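PDB 2JLN: MHP1 from Microbacterium liquefaciens, which mediates sodium-dependent binding and uptake of 5-aryl-substituted hydantoins across the membrane, preferring 5-indolylmethyl and 5-benzyl hydantoin. Local coordinates for residues S54-W59 / M207-A212; T79-I84 / K247-Y252; G87-V92 / L326-P331; M377-F382 / L440-M445. All blocks are in the same frame, centred on the assembly; numbering follows the deposited sequence.

How the contacts relate
Contacts 2, 3 and 4 form a connected group at one end of this helical transporter, with centres about 19 to 22 Å apart, whereas the centre of contact 1 lies 32 to 40 Å from theirs. Contacts 1 and 3 are on opposite sides of the chain's centre. Residues 79-84 and 377-382 join contacts 2 and 4: Ala-82 CB is 3.6 Å from Tyr-381 CZ. Phe-90 and Met-377 bring contacts 3 and 4 together, and Ala-83 meets the backbone of Ile-88 between contacts 2 and 3. None of the four lies at the sodium or substrate sites; the side chain of Ala-212 in contact 1 is about 12 Å from the bound mercury.

Contact 1: residues S54-W59 / M207-A212; sequences SSFQVW and MPFSTA
Ser-55 opens the contact by setting its CB 4.1 Å from the CB of Met-207, a loose apposition of two loop residues. Phe-56, the next residue, contributes the largest share of the interface. Its CG lies anti to its own carbonyl carbon (chi1 -45°), which swings the ring across to residues 207-212, where several different groups surround it. Met-207, its chain bent at the last torsion, brings its methyl to the rim of the ring, in the ring plane, with CE 3.4 Å from Phe-56 CE2. The carbonyl oxygen of Met-207 approaches Phe-56 CZ obliquely, and that of Pro-208 lies at the ring edge, 3.8 Å from the same CZ. Ala-212 adds its methyl, CB to Phe-56 CE2 3.9 Å, also at an oblique angle. Phe-209 completes the set: its edge is directed at the face of Phe-56 in an offset T-shaped pair, with ring centroids 5.8 Å apart and planes at 80°. The Phe-209 side chain also packs on Val-63 and Ala-64 of helix 58-79. Farther along, Gln-57 takes the N-cap position of that helix and Trp-59 sits in its first turn; a weak hydrogen bond from Trp-59 NE1 to Gln-57 OE1, 3.0 Å long, ties them together. Met-52 of helix 44-52 also touches Met-207 and Ala-212. The aromatic pair thus joins the loop between the first two transmembrane helices to the start of the sixth, whose break between helices 209-217 and 221-224 is characteristic of the LeuT fold.

Contact 2: residues T79-I84 / K247-Y252; sequences TQSAAI and KADARY
Ser-81 and Asp-249 form the polar link between the short helix 81-86 and the long helix 242-278. The serine hydroxyl, placed anti to its backbone N (chi1 175°), donates to the carboxylate, OG to Asp-249 OD2 2.7 Å. It comes in on the syn side of that oxygen, 22° out of the carboxylate plane, at the point where the two backbones are closest. Beside this bond the buried part is filled by longer side chains. Gln-80 reaches across with its chain extended, OE1 lying 3.7 Å from Tyr-252 CB, while its NE2 is held by Gln-256 OE1. Ile-84 brings its terminal methyl to the tyrosine ring at an oblique angle, CD1 to Tyr-252 CD1 3.9 Å, and the phenol hydroxyl is bonded beyond the contact to Lys-235 O. The other flank of residues 247-252 is quite different: Lys-247 and Arg-251 are exposed and take no part, and the CB of Ala-250 points away from residues 79-84. Around the buried half, Phe-382 of helix 371-384 lies on Ser-81, Val-231 of helix 228-231 on Ile-84, and Pro-29 and Leu-32 of helix 29-40 on Tyr-252.

Contact 3: residues G87-V92 / L326-P331; sequences GINFTV and LCSTFP
Ser-328 is overlapped by three side chains of residues 87-92, all converging on its OG. The amide nitrogen of Asn-89 lies closest, ND2 3.3 Å from Ser-328 OG and 3.5 Å from Ser-328 CB. A methyl of Val-92 comes to the same hydroxyl, CG2 to Ser-328 OG 3.7 Å, so that a polar and an apolar group share one small serine. Thr-91 adds its own methyl, with CG2 4.1 Å from Ser-328 OG and 4.2 Å from Thr-329 OG1. That methyl lies anti to the threonine backbone N (chi1 of OG1 -54°), facing the two hydroxyls, while Thr-91 OG1 forms a hydrogen bond with Thr-325 OG1. Thr-329 OG1 turns back to its own helix, bonded to Thr-325 O. At the end of this helix, Leu-326 O accepts from both Thr-329 N and Phe-330 N before the chain leaves helical geometry at Phe-330. Ile-107 and Leu-104 of helix 104-137 touch Thr-91 and Thr-329, respectively. Here the closing turn of helix 314-329, whose opposite end follows the sodium ligands Ser-312 and Thr-313, meets the N-cap residue Asn-89 and short helix 90-93, joining the end of helix 314-329 to the segment that follows helix 81-86 in this LeuT-fold transporter.

Contact 4: residues M377-F382 / L440-M445; sequences MISDYF and LHIPAM
A histidine-carboxylate hydrogen bond, His-441 to Asp-380, links the tenth and twelfth transmembrane helices. His-441 NE2 donates to Asp-380 OD1 over 3.3 Å, a long but fairly straight bond with an N-H...O angle of 162°. The oxygen lies near the imidazole plane, at the ring edge, and is met on its anti lone pair, the one turned away from OD2. Carboxylate and ring are themselves twisted 50° apart. OD2 is engaged separately, in a salt bridge with Arg-385 NE, and the arginine probably helps to keep the aspartate ionised. The segments 377-382 and 440-445, of helices 371-384 and 429-448, cross at -51°, with 9.7 Å between their axes, in a bundle where the twelfth helix is additional to the ten-helix LeuT-fold core. Ser-379, whose CA is nearest to that of His-441, lies beside the polar bond: its OG is 3.7 Å from Ile-442 CG1 and also forms a weak hydrogen bond with Leu-438 O. Met-445 skirts the carboxylate, with CG 4.5 Å from Asp-380 OD1. Helix 429-448 is kinked at Pro-443, between Ile-442 and Met-445, where the proline N has no bond to the turn before, and Met-96 and Pro-97 of the loop before helix 104-137 lie against Asp-380.

Contact 1: residues S54-W59 / M207-A212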
loop_
_atom_site.group_PDB
_atom_site.type_symbol
_atom_site.label_atom_id
_atom_site.label_comp_id
_atom_site.label_asym_id
_atom_site.label_seq_id
_atom_site.Cartn_x
_atom_site.Cartn_y
_atom_site.Cartn_z
ATOM N N SER A 54 -16.668 -18.307 7.929
ATOM C CA SER A 54 -17.099 -19.534 7.264
ATOM C C SER A 54 -16.131 -20.711 7.426
ATOM O O SER A 54 -16.565 -21.829 7.520
ATOM C CB SER A 54 -17.311 -19.274 5.768
ATOM O OG SER A 54 -17.278 -20.482 5.036
ATOM N N SER A 55 -14.823 -20.473 7.444
ATOM C CA SER A 55 -13.854 -21.574 7.446
ATOM C C SER A 55 -13.156 -21.798 8.795
ATOM O O SER A 55 -12.649 -22.889 9.075
ATOM C CB SER A 55 -12.810 -21.366 6.340
ATOM O OG SER A 55 -13.411 -21.007 5.098
ATOM N N PHE A 56 -13.112 -20.765 9.628
ATOM C CA PHE A 56 -12.467 -20.868 10.933
ATOM C C PHE A 56 -13.333 -20.100 11.914
ATOM O O PHE A 56 -14.225 -19.350 11.505
ATOM C CB PHE A 56 -11.053 -20.267 10.912
ATOM C CG PHE A 56 -10.221 -20.666 9.714
ATOM C CD1 PHE A 56 -9.254 -21.639 9.818
ATOM C CD2 PHE A 56 -10.393 -20.041 8.492
ATOM C CE1 PHE A 56 -8.485 -21.997 8.720
ATOM C CE2 PHE A 56 -9.628 -20.397 7.386
ATOM C CZ PHE A 56 -8.671 -21.376 7.505
ATOM N N GLN A 57 -13.091 -20.273 13.206
ATOM C CA GLN A 57 -13.844 -19.483 14.157
ATOM C C GLN A 57 -13.201 -18.106 14.472
ATOM O O GLN A 57 -11.994 -17.922 14.336
ATOM C CB GLN A 57 -14.156 -20.298 15.411
ATOM C CG GLN A 57 -13.158 -21.371 15.693
ATOM C CD GLN A 57 -13.541 -22.238 16.894
ATOM O OE1 GLN A 57 -13.909 -21.734 17.965
ATOM N NE2 GLN A 57 -13.433 -23.555 16.718
ATOM N N VAL A 58 -14.029 -17.143 14.876
ATOM C CA VAL A 58 -13.589 -15.778 15.110
ATOM C C VAL A 58 -12.209 -15.631 15.756
ATOM O O VAL A 58 -11.388 -14.884 15.241
ATOM C CB VAL A 58 -14.636 -14.968 15.879
ATOM C CG1 VAL A 58 -14.275 -13.507 15.872
ATOM C CG2 VAL A 58 -15.981 -15.146 15.228
ATOM N N TRP A 59 -11.930 -16.321 16.857
ATOM C CA TRP A 59 -10.595 -16.196 17.464
ATOM C C TRP A 59 -9.473 -16.561 16.471
ATOM O O TRP A 59 -8.446 -15.876 16.396
ATOM C CB TRP A 59 -10.459 -16.993 18.774
ATOM C CG TRP A 59 -10.437 -18.484 18.609
ATOM C CD1 TRP A 59 -11.520 -19.322 18.574
ATOM C CD2 TRP A 59 -9.292 -19.317 18.463
ATOM N NE1 TRP A 59 -11.115 -20.631 18.414
ATOM C CE2 TRP A 59 -9.751 -20.656 18.345
ATOM C CE3 TRP A 59 -7.927 -19.070 18.406
ATOM C CZ2 TRP A 59 -8.890 -21.735 18.176
ATOM C CZ3 TRP A 59 -7.071 -20.153 18.242
ATOM C CH2 TRP A 59 -7.560 -21.471 18.126
ATOM N N MET A 207 -10.457 -24.916 3.980
ATOM C CA MET A 207 -9.390 -23.994 3.632
ATOM C C MET A 207 -8.219 -24.174 4.580
ATOM O O MET A 207 -8.399 -24.123 5.798
ATOM C CB MET A 207 -9.914 -22.572 3.776
ATOM C CG MET A 207 -9.094 -21.535 3.065
ATOM S SD MET A 207 -9.936 -19.945 3.024
ATOM C CE MET A 207 -9.082 -19.060 4.330
ATOM N N PRO A 208 -7.007 -24.358 4.029
ATOM C CA PRO A 208 -5.806 -24.431 4.881
ATOM C C PRO A 208 -5.577 -23.107 5.624
ATOM O O PRO A 208 -5.841 -22.024 5.072
ATOM C CB PRO A 208 -4.658 -24.669 3.888
ATOM C CG PRO A 208 -5.297 -24.832 2.529
ATOM C CD PRO A 208 -6.684 -24.261 2.597
ATOM N N PHE A 209 -5.080 -23.178 6.855
ATOM C CA PHE A 209 -4.797 -21.957 7.602
ATOM C C PHE A 209 -3.723 -21.065 6.963
ATOM O O PHE A 209 -3.698 -19.857 7.211
ATOM C CB PHE A 209 -4.392 -22.286 9.026
ATOM C CG PHE A 209 -4.246 -21.090 9.895
ATOM C CD1 PHE A 209 -5.363 -20.473 10.429
ATOM C CD2 PHE A 209 -2.994 -20.587 10.187
ATOM C CE1 PHE A 209 -5.237 -19.373 11.245
ATOM C CE2 PHE A 209 -2.844 -19.504 10.994
ATOM C CZ PHE A 209 -3.966 -18.882 11.532
ATOM N N SER A 210 -2.832 -21.667 6.172
ATOM C CA SER A 210 -1.783 -20.930 5.467
ATOM C C SER A 210 -2.392 -20.032 4.384
ATOM O O SER A 210 -1.920 -18.919 4.126
ATOM C CB SER A 210 -0.810 -21.913 4.805
ATOM O OG SER A 210 -1.305 -22.359 3.540
ATOM N N THR A 211 -3.433 -20.534 3.738
ATOM C CA THR A 211 -4.049 -19.828 2.639
ATOM C C THR A 211 -4.917 -18.739 3.191
ATOM O O THR A 211 -5.330 -17.840 2.460
ATOM C CB THR A 211 -4.930 -20.763 1.811
ATOM O OG1 THR A 211 -4.092 -21.620 1.023
ATOM C CG2 THR A 211 -5.898 -19.968 0.912
ATOM N N ALA A 212 -5.214 -18.825 4.485
ATOM C CA ALA A 212 -5.986 -17.777 5.150
ATOM C C ALA A 212 -5.093 -16.560 5.361
ATOM O O ALA A 212 -5.448 -15.439 4.975
ATOM C CB ALA A 212 -6.520 -18.276 6.471
#

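Contact 2: residues T79-I84 / K247-Y252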
loop_
_atom_site.group_PDB
_atom_site.type_symbol
_atom_site.label_atom_id
_atom_site.label_comp_id
_atom_site.label_asym_id
_atom_site.label_seq_id
_atom_site.Cartn_x
_atom_site.Cartn_y
_atom_site.Cartn_z
ATOM N N THR A 79 11.870 -4.063 1.791
ATOM C CA THR A 79 11.535 -3.247 0.624
ATOM C C THR A 79 11.609 -1.742 0.897
ATOM O O THR A 79 11.541 -0.946 -0.033
ATOM C CB THR A 79 10.142 -3.577 0.095
ATOM O OG1 THR A 79 9.164 -3.100 1.020
ATOM C CG2 THR A 79 9.987 -5.070 -0.078
ATOM N N GLN A 80 11.744 -1.343 2.162
ATOM C CA GLN A 80 11.684 0.077 2.510
ATOM C C GLN A 80 13.069 0.662 2.766
ATOM O O GLN A 80 13.218 1.888 2.931
ATOM C CB GLN A 80 10.870 0.279 3.786
ATOM C CG GLN A 80 11.644 -0.194 5.010
ATOM C CD GLN A 80 10.991 0.152 6.342
ATOM O OE1 GLN A 80 11.657 0.127 7.399
ATOM N NE2 GLN A 80 9.688 0.478 6.308
ATOM N N SER A 81 14.081 -0.201 2.832
ATOM C CA SER A 81 15.349 0.216 3.429
ATOM C C SER A 81 16.141 1.215 2.581
ATOM O O SER A 81 16.802 2.097 3.132
ATOM C CB SER A 81 16.214 -0.984 3.782
ATOM O OG SER A 81 17.460 -0.528 4.245
ATOM N N ALA A 82 16.065 1.068 1.254
ATOM C CA ALA A 82 16.756 1.945 0.307
ATOM C C ALA A 82 16.113 3.309 0.208
ATOM O O ALA A 82 16.799 4.278 -0.047
ATOM C CB ALA A 82 16.826 1.309 -1.083
ATOM N N ALA A 83 14.798 3.378 0.389
ATOM C CA ALA A 83 14.066 4.628 0.258
ATOM C C ALA A 83 14.329 5.537 1.447
ATOM O O ALA A 83 14.427 6.754 1.301
ATOM C CB ALA A 83 12.595 4.357 0.118
ATOM N N ILE A 84 14.433 4.947 2.633
ATOM C CA ILE A 84 14.754 5.693 3.849
ATOM C C ILE A 84 16.170 6.306 3.762
ATOM O O ILE A 84 16.370 7.503 4.021
ATOM C CB ILE A 84 14.608 4.780 5.088
ATOM C CG1 ILE A 84 13.128 4.511 5.365
ATOM C CG2 ILE A 84 15.264 5.385 6.302
ATOM C CD1 ILE A 84 12.864 3.559 6.488
ATOM N N LYS A 247 19.466 -0.945 12.960
ATOM C CA LYS A 247 18.517 -0.615 14.017
ATOM C C LYS A 247 17.517 0.430 13.533
ATOM O O LYS A 247 16.365 0.426 13.970
ATOM C CB LYS A 247 19.196 -0.156 15.312
ATOM C CG LYS A 247 20.311 -1.085 15.828
ATOM C CD LYS A 247 19.862 -2.533 16.148
ATOM C CE LYS A 247 20.913 -3.287 17.017
ATOM N NZ LYS A 247 22.102 -3.813 16.272
ATOM N N ALA A 248 17.942 1.319 12.633
ATOM C CA ALA A 248 17.031 2.319 12.046
ATOM C C ALA A 248 15.925 1.644 11.242
ATOM O O ALA A 248 14.744 1.931 11.435
ATOM C CB ALA A 248 17.782 3.283 11.179
ATOM N N ASP A 249 16.318 0.748 10.344
ATOM C CA ASP A 249 15.363 -0.106 9.654
ATOM C C ASP A 249 14.406 -0.846 10.594
ATOM O O ASP A 249 13.214 -0.921 10.322
ATOM C CB ASP A 249 16.088 -1.139 8.804
ATOM C CG ASP A 249 16.639 -0.558 7.508
ATOM O OD1 ASP A 249 16.232 0.572 7.140
ATOM O OD2 ASP A 249 17.475 -1.251 6.855
ATOM N N ALA A 250 14.931 -1.406 11.680
ATOM C CA ALA A 250 14.130 -2.202 12.620
ATOM C C ALA A 250 13.159 -1.357 13.453
ATOM O O ALA A 250 12.045 -1.783 13.749
ATOM C CB ALA A 250 15.031 -2.995 13.526
ATOM N N ARG A 251 13.591 -0.163 13.841
ATOM C CA ARG A 251 12.755 0.750 14.616
ATOM C C ARG A 251 11.554 1.233 13.814
ATOM O O ARG A 251 10.480 1.388 14.363
ATOM C CB ARG A 251 13.585 1.946 15.067
ATOM C CG ARG A 251 12.962 2.784 16.172
ATOM C CD ARG A 251 14.074 3.433 17.032
ATOM N NE ARG A 251 15.283 3.710 16.241
ATOM C CZ ARG A 251 16.442 4.126 16.752
ATOM N NH1 ARG A 251 16.549 4.309 18.071
ATOM N NH2 ARG A 251 17.489 4.351 15.950
ATOM N N TYR A 252 11.739 1.475 12.518
ATOM C CA TYR A 252 10.626 1.798 11.616
ATOM C C TYR A 252 9.636 0.618 11.358
ATOM O O TYR A 252 8.408 0.774 11.470
ATOM C CB TYR A 252 11.169 2.384 10.293
ATOM C CG TYR A 252 11.482 3.859 10.412
ATOM C CD1 TYR A 252 12.799 4.337 10.330
ATOM C CD2 TYR A 252 10.460 4.768 10.660
ATOM C CE1 TYR A 252 13.068 5.669 10.472
ATOM C CE2 TYR A 252 10.719 6.094 10.813
ATOM C CZ TYR A 252 12.016 6.549 10.718
ATOM O OH TYR A 252 12.225 7.907 10.864
#

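Contact 3: residues G87-V92 / L326-P331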
loop_
_atom_site.group_PDB
_atom_site.type_symbol
_atom_site.label_atom_id
_atom_site.label_comp_id
_atom_site.label_asym_id
_atom_site.label_seq_id
_atom_site.Cartn_x
_atom_site.Cartn_y
_atom_site.Cartn_z
ATOM N N GLY A 87 16.397 8.621 0.129
ATOM C CA GLY A 87 15.295 9.501 -0.211
ATOM C C GLY A 87 14.615 9.354 -1.569
ATOM O O GLY A 87 13.977 10.295 -2.000
ATOM N N ILE A 88 14.696 8.195 -2.231
ATOM C CA ILE A 88 14.168 8.046 -3.600
ATOM C C ILE A 88 12.759 7.450 -3.777
ATOM O O ILE A 88 12.261 6.752 -2.907
ATOM C CB ILE A 88 15.157 7.275 -4.531
ATOM C CG1 ILE A 88 15.540 5.921 -3.955
ATOM C CG2 ILE A 88 16.418 8.086 -4.804
ATOM C CD1 ILE A 88 16.387 5.087 -4.911
ATOM N N ASN A 89 12.146 7.763 -4.924
ATOM C CA ASN A 89 10.910 7.156 -5.498
ATOM C C ASN A 89 10.900 5.672 -5.613
ATOM O O ASN A 89 11.963 5.061 -5.723
ATOM C CB ASN A 89 10.834 7.502 -6.991
ATOM C CG ASN A 89 9.821 8.514 -7.300
ATOM O OD1 ASN A 89 9.039 8.886 -6.441
ATOM N ND2 ASN A 89 9.822 8.991 -8.534
ATOM N N PHE A 90 9.699 5.114 -5.753
ATOM C CA PHE A 90 9.520 3.762 -6.296
ATOM C C PHE A 90 9.877 3.708 -7.801
ATOM O O PHE A 90 10.744 2.935 -8.236
ATOM C CB PHE A 90 8.077 3.293 -6.083
ATOM C CG PHE A 90 7.749 2.002 -6.781
ATOM C CD1 PHE A 90 6.997 1.998 -7.953
ATOM C CD2 PHE A 90 8.198 0.795 -6.281
ATOM C CE1 PHE A 90 6.698 0.829 -8.603
ATOM C CE2 PHE A 90 7.898 -0.383 -6.926
ATOM C CZ PHE A 90 7.143 -0.355 -8.088
ATOM N N THR A 91 9.222 4.555 -8.594
ATOM C CA THR A 91 9.406 4.529 -10.036
ATOM C C THR A 91 10.866 4.708 -10.435
ATOM O O THR A 91 11.358 4.018 -11.334
ATOM C CB THR A 91 8.563 5.601 -10.718
ATOM O OG1 THR A 91 7.193 5.460 -10.316
ATOM C CG2 THR A 91 8.641 5.451 -12.213
ATOM N N VAL A 92 11.552 5.640 -9.769
ATOM C CA VAL A 92 12.996 5.861 -9.974
ATOM C C VAL A 92 13.897 4.680 -9.555
ATOM O O VAL A 92 14.826 4.315 -10.286
ATOM C CB VAL A 92 13.481 7.136 -9.254
ATOM C CG1 VAL A 92 14.987 7.073 -9.009
ATOM C CG2 VAL A 92 13.121 8.351 -10.062
ATOM N N LEU A 326 4.170 9.543 -13.110
ATOM C CA LEU A 326 4.017 10.543 -14.170
ATOM C C LEU A 326 5.088 11.636 -14.133
ATOM O O LEU A 326 5.802 11.868 -15.125
ATOM C CB LEU A 326 2.610 11.177 -14.153
ATOM C CG LEU A 326 1.445 10.267 -14.609
ATOM C CD1 LEU A 326 0.102 11.014 -14.600
ATOM C CD2 LEU A 326 1.719 9.652 -15.979
ATOM N N CYS A 327 5.213 12.314 -13.002
ATOM C CA CYS A 327 6.094 13.479 -12.963
ATOM C C CYS A 327 7.557 13.028 -13.062
ATOM O O CYS A 327 8.493 13.836 -13.114
ATOM C CB CYS A 327 5.843 14.320 -11.707
ATOM S SG CYS A 327 6.532 13.631 -10.193
ATOM N N SER A 328 7.747 11.723 -13.133
ATOM C CA SER A 328 9.069 11.169 -12.997
ATOM C C SER A 328 9.506 10.396 -14.241
ATOM O O SER A 328 10.693 10.146 -14.426
ATOM C CB SER A 328 9.098 10.313 -11.741
ATOM O OG SER A 328 10.069 9.328 -11.846
ATOM N N THR A 329 8.545 10.036 -15.094
ATOM C CA THR A 329 8.811 9.442 -16.420
ATOM C C THR A 329 8.785 10.515 -17.533
ATOM O O THR A 329 9.558 10.452 -18.495
ATOM C CB THR A 329 7.747 8.376 -16.815
ATOM O OG1 THR A 329 7.834 7.225 -15.962
ATOM C CG2 THR A 329 7.931 7.965 -18.274
ATOM N N PHE A 330 7.865 11.478 -17.409
ATOM C CA PHE A 330 7.822 12.639 -18.307
ATOM C C PHE A 330 8.177 13.931 -17.549
ATOM O O PHE A 330 7.306 14.800 -17.305
ATOM C CB PHE A 330 6.455 12.732 -18.984
ATOM C CG PHE A 330 6.006 11.440 -19.529
ATOM C CD1 PHE A 330 4.980 10.742 -18.923
ATOM C CD2 PHE A 330 6.671 10.879 -20.603
ATOM C CE1 PHE A 330 4.592 9.507 -19.405
ATOM C CE2 PHE A 330 6.291 9.655 -21.098
ATOM C CZ PHE A 330 5.243 8.956 -20.499
ATOM N N PRO A 331 9.466 14.056 -17.172
ATOM C CA PRO A 331 9.776 15.035 -16.142
ATOM C C PRO A 331 9.647 16.494 -16.617
ATOM O O PRO A 331 9.434 17.352 -15.768
ATOM C CB PRO A 331 11.204 14.650 -15.731
ATOM C CG PRO A 331 11.737 13.950 -16.913
ATOM C CD PRO A 331 10.609 13.170 -17.430
#

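Contact 4: residues M377-F382 / L440-M445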
loop_
_atom_site.group_PDB
_atom_site.type_symbol
_atom_site.label_atom_id
_atom_site.label_comp_id
_atom_site.label_asym_id
_atom_site.label_seq_id
_atom_site.Cartn_x
_atom_site.Cartn_y
_atom_site.Cartn_z
ATOM N N MET A 377 13.803 -6.665 -6.668
ATOM C CA MET A 377 14.257 -5.373 -6.174
ATOM C C MET A 377 14.969 -5.573 -4.850
ATOM O O MET A 377 15.970 -4.906 -4.592
ATOM C CB MET A 377 13.118 -4.368 -6.030
ATOM C CG MET A 377 12.618 -3.826 -7.347
ATOM S SD MET A 377 11.408 -2.475 -7.215
ATOM C CE MET A 377 12.527 -1.091 -7.051
ATOM N N ILE A 378 14.480 -6.493 -4.016
ATOM C CA ILE A 378 15.164 -6.729 -2.749
ATOM C C ILE A 378 16.551 -7.303 -3.049
ATOM O O ILE A 378 17.528 -6.982 -2.355
ATOM C CB ILE A 378 14.383 -7.660 -1.797
ATOM C CG1 ILE A 378 13.201 -6.927 -1.188
ATOM C CG2 ILE A 378 15.277 -8.175 -0.666
ATOM C CD1 ILE A 378 12.167 -7.875 -0.615
ATOM N N SER A 379 16.639 -8.111 -4.106
ATOM C CA SER A 379 17.873 -8.832 -4.413
ATOM C C SER A 379 18.924 -7.948 -5.090
ATOM O O SER A 379 20.094 -7.969 -4.709
ATOM C CB SER A 379 17.581 -10.060 -5.274
ATOM O OG SER A 379 18.707 -10.915 -5.343
ATOM N N ASP A 380 18.507 -7.186 -6.096
ATOM C CA ASP A 380 19.386 -6.228 -6.737
ATOM C C ASP A 380 20.046 -5.327 -5.675
ATOM O O ASP A 380 21.266 -5.251 -5.598
ATOM C CB ASP A 380 18.586 -5.419 -7.764
ATOM C CG ASP A 380 19.473 -4.609 -8.747
ATOM O OD1 ASP A 380 19.711 -5.099 -9.879
ATOM O OD2 ASP A 380 19.891 -3.468 -8.403
ATOM N N TYR A 381 19.254 -4.664 -4.837
ATOM C CA TYR A 381 19.813 -3.760 -3.828
ATOM C C TYR A 381 20.585 -4.431 -2.670
ATOM O O TYR A 381 21.693 -4.008 -2.387
ATOM C CB TYR A 381 18.748 -2.787 -3.314
ATOM C CG TYR A 381 19.171 -1.875 -2.188
ATOM C CD1 TYR A 381 19.841 -0.694 -2.445
ATOM C CD2 TYR A 381 18.871 -2.175 -0.876
ATOM C CE1 TYR A 381 20.237 0.158 -1.427
ATOM C CE2 TYR A 381 19.252 -1.332 0.160
ATOM C CZ TYR A 381 19.946 -0.157 -0.120
ATOM O OH TYR A 381 20.341 0.700 0.900
ATOM N N PHE A 382 20.043 -5.451 -1.996
ATOM C CA PHE A 382 20.783 -6.067 -0.868
ATOM C C PHE A 382 21.909 -7.039 -1.248
ATOM O O PHE A 382 23.005 -6.968 -0.693
ATOM C CB PHE A 382 19.864 -6.764 0.135
ATOM C CG PHE A 382 19.140 -5.832 1.036
ATOM C CD1 PHE A 382 17.790 -5.614 0.890
ATOM C CD2 PHE A 382 19.810 -5.148 2.021
ATOM C CE1 PHE A 382 17.120 -4.738 1.721
ATOM C CE2 PHE A 382 19.141 -4.260 2.845
ATOM C CZ PHE A 382 17.794 -4.055 2.691
ATOM N N LEU A 440 16.856 -16.388 -8.707
ATOM C CA LEU A 440 17.393 -16.381 -10.069
ATOM C C LEU A 440 18.128 -15.085 -10.455
ATOM O O LEU A 440 19.007 -15.099 -11.324
ATOM C CB LEU A 440 16.298 -16.650 -11.091
ATOM C CG LEU A 440 15.326 -17.781 -10.775
ATOM C CD1 LEU A 440 14.335 -17.967 -11.951
ATOM C CD2 LEU A 440 16.060 -19.112 -10.427
ATOM N N HIS A 441 17.769 -13.958 -9.842
ATOM C CA HIS A 441 18.388 -12.673 -10.209
ATOM C C HIS A 441 19.899 -12.725 -9.976
ATOM O O HIS A 441 20.669 -12.132 -10.723
ATOM C CB HIS A 441 17.762 -11.505 -9.422
ATOM C CG HIS A 441 18.015 -10.166 -10.031
ATOM N ND1 HIS A 441 17.477 -9.786 -11.242
ATOM C CD2 HIS A 441 18.760 -9.115 -9.605
ATOM C CE1 HIS A 441 17.885 -8.565 -11.542
ATOM N NE2 HIS A 441 18.669 -8.135 -10.566
ATOM N N ILE A 442 20.318 -13.454 -8.947
ATOM C CA ILE A 442 21.731 -13.515 -8.589
ATOM C C ILE A 442 22.667 -14.018 -9.711
ATOM O O ILE A 442 23.544 -13.277 -10.151
ATOM C CB ILE A 442 21.937 -14.262 -7.266
ATOM C CG1 ILE A 442 21.369 -13.428 -6.125
ATOM C CG2 ILE A 442 23.394 -14.469 -7.007
ATOM C CD1 ILE A 442 21.353 -14.152 -4.821
ATOM N N PRO A 443 22.483 -15.260 -10.185
ATOM C CA PRO A 443 23.237 -15.734 -11.356
ATOM C C PRO A 443 22.939 -14.919 -12.606
ATOM O O PRO A 443 23.862 -14.594 -13.340
ATOM C CB PRO A 443 22.714 -17.150 -11.568
ATOM C CG PRO A 443 22.135 -17.555 -10.266
ATOM C CD PRO A 443 21.598 -16.300 -9.643
ATOM N N ALA A 444 21.677 -14.597 -12.867
ATOM C CA ALA A 444 21.373 -13.766 -14.023
ATOM C C ALA A 444 22.179 -12.464 -14.001
ATOM O O ALA A 444 22.627 -11.995 -15.047
ATOM C CB ALA A 444 19.894 -13.467 -14.103
ATOM N N MET A 445 22.363 -11.872 -12.822
ATOM C CA MET A 445 23.032 -10.571 -12.743
ATOM C C MET A 445 24.548 -10.674 -12.808
ATOM O O MET A 445 25.205 -9.755 -13.304
ATOM C CB MET A 445 22.609 -9.763 -11.509
ATOM C CG MET A 445 21.480 -8.756 -11.760
ATOM S SD MET A 445 21.822 -7.515 -13.034
ATOM C CE MET A 445 20.772 -8.178 -14.308
#